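Local coordinates for protein putative 3-hydroxybutyryl-CoA dehydratase (Rhodopseudomonas palustris, PDB 3HIN) that probably acts as a lyase of the enoyl-CoA hydratase/isomerase family, interconverting 3-hydroxyacyl-CoA and enoyl-CoA by loss or gain of water, at residues W95-V98 and F99-I102. Sequence-based numbering, arbitrary orientation.
Sequences WHRV and FDKI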
loop_
_atom_site.group_PDB
_atom_site.type_symbol
_atom_site.label_atom_id
_atom_site.label_comp_id
_atom_site.label_asym_id
_atom_site.label_seq_id
_atom_site.Cartn_x
_atom_site.Cartn_y
_atom_site.Cartn_z
ATOM N N TRP A 95 17.382 -3.350 -5.797
ATOM C CA TRP A 95 17.965 -2.308 -4.979
ATOM C C TRP A 95 17.310 -2.309 -3.612
ATOM O O TRP A 95 17.980 -2.074 -2.630
ATOM C CB TRP A 95 17.882 -0.934 -5.661
ATOM C CG TRP A 95 19.009 -0.785 -6.696
ATOM C CD1 TRP A 95 19.503 -1.763 -7.507
ATOM C CD2 TRP A 95 19.781 0.388 -6.969
ATOM N NE1 TRP A 95 20.526 -1.261 -8.301
ATOM C CE2 TRP A 95 20.705 0.060 -7.988
ATOM C CE3 TRP A 95 19.775 1.684 -6.450
ATOM C CZ2 TRP A 95 21.639 0.982 -8.500
ATOM C CZ3 TRP A 95 20.681 2.620 -6.975
ATOM C CH2 TRP A 95 21.612 2.254 -7.980
ATOM N N HIS A 96 16.005 -2.600 -3.535
ATOM C CA HIS A 96 15.397 -2.638 -2.238
ATOM C C HIS A 96 16.057 -3.709 -1.362
ATOM O O HIS A 96 16.215 -3.520 -0.129
ATOM C CB HIS A 96 13.904 -2.900 -2.348
ATOM C CG HIS A 96 13.138 -1.725 -2.874
ATOM N ND1 HIS A 96 11.779 -1.648 -2.779
ATOM C CD2 HIS A 96 13.534 -0.628 -3.573
ATOM C CE1 HIS A 96 11.353 -0.530 -3.347
ATOM N NE2 HIS A 96 12.402 0.113 -3.841
ATOM N N ARG A 97 16.470 -4.815 -1.966
ATOM C CA ARG A 97 17.015 -5.862 -1.128
ATOM C C ARG A 97 18.367 -5.446 -0.550
ATOM O O ARG A 97 18.716 -5.846 0.594
ATOM C CB ARG A 97 17.144 -7.210 -1.861
ATOM C CG ARG A 97 15.841 -7.744 -2.392
ATOM C CD ARG A 97 14.841 -8.254 -1.272
ATOM N NE ARG A 97 14.155 -7.160 -0.540
ATOM C CZ ARG A 97 13.101 -6.484 -1.003
ATOM N NH1 ARG A 97 12.571 -5.511 -0.262
ATOM N NH2 ARG A 97 12.598 -6.738 -2.220
ATOM N N VAL A 98 19.108 -4.631 -1.298
ATOM C CA VAL A 98 20.357 -4.097 -0.781
ATOM C C VAL A 98 20.055 -3.172 0.427
ATOM O O VAL A 98 20.633 -3.303 1.459
ATOM C CB VAL A 98 21.126 -3.257 -1.817
ATOM C CG1 VAL A 98 22.350 -2.623 -1.128
ATOM C CG2 VAL A 98 21.523 -4.080 -3.102
ATOM N N PHE A 99 19.117 -2.236 0.279
ATOM C CA PHE A 99 18.843 -1.294 1.381
ATOM C C PHE A 99 18.210 -1.951 2.595
ATOM O O PHE A 99 18.305 -1.420 3.715
ATOM C CB PHE A 99 17.977 -0.141 0.872
ATOM C CG PHE A 99 18.696 0.769 -0.094
ATOM C CD1 PHE A 99 20.095 0.843 -0.070
ATOM C CD2 PHE A 99 17.981 1.558 -1.015
ATOM C CE1 PHE A 99 20.808 1.707 -0.970
ATOM C CE2 PHE A 99 18.654 2.420 -1.908
ATOM C CZ PHE A 99 20.071 2.513 -1.852
ATOM N N ASP A 100 17.524 -3.084 2.401
ATOM C CA ASP A 100 16.990 -3.794 3.565
ATOM C C ASP A 100 18.160 -4.200 4.468
ATOM O O ASP A 100 18.011 -4.252 5.682
ATOM C CB ASP A 100 16.236 -5.077 3.157
ATOM C CG ASP A 100 14.788 -4.829 2.758
ATOM O OD1 ASP A 100 14.296 -5.703 2.041
ATOM O OD2 ASP A 100 14.129 -3.794 3.097
ATOM N N LYS A 101 19.324 -4.525 3.892
ATOM C CA LYS A 101 20.457 -4.934 4.758
ATOM C C LYS A 101 21.012 -3.737 5.539
ATOM O O LYS A 101 21.724 -3.921 6.486
ATOM C CB LYS A 101 21.593 -5.499 3.897
ATOM C CG LYS A 101 21.144 -6.639 3.001
ATOM C CD LYS A 101 20.738 -7.823 3.798
ATOM C CE LYS A 101 21.226 -9.112 3.082
ATOM N NZ LYS A 101 21.163 -10.270 4.065
ATOM N N ILE A 102 20.715 -2.521 5.117
ATOM C CA ILE A 102 21.043 -1.361 5.921
ATOM C C ILE A 102 19.980 -1.144 7.007
ATOM O O ILE A 102 20.271 -1.144 8.200
ATOM C CB ILE A 102 21.057 -0.117 5.051
ATOM C CG1 ILE A 102 21.987 -0.351 3.833
ATOM C CG2 ILE A 102 21.525 1.100 5.876
ATOM C CD1 ILE A 102 22.382 0.988 3.078
HETATM O O HOH W 1 14.446 -1.872 1.262
#
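W95 O takes the amide hydrogen of F99, W95 O to F99 N 3.1 Å, one turn on in helix 85-103, while the indole NE1 bonds to D42. H96 O accepts from D100 N at 2.9 Å and from a water that also donates to D100 OD2, bridging backbone and carboxylate. R97 then grips D100 side-on, and two of its nitrogens converge on one oxygen, R97 NE to D100 OD1 at 3.0 Å and R97 NH1 to D100 OD1 at 2.9 Å. The R97 chain gets there by folding at chi2 (-71°) and chi3 (76°), which lays NE and NH1 beside the carboxylate; the guanidinium and carboxylate planes stay 32° apart. An asparagine in place of D100 would probably weaken this grip and leave the guanidinium charge without its mate. In this crotonase-type fold the helix is amphipathic: the salt bridge lies on its more polar side, whereas F99 and I102 pack on helix 120-127. V98, on the buried side, sets CG1 4.3 Å from F99 CD1 and meets M45 and L48 of helix 42-51. Its carbonyl accepts an i to i+3 bond, K101 N to V98 O at 3.0 Å, the donor standing well above the carbonyl plane.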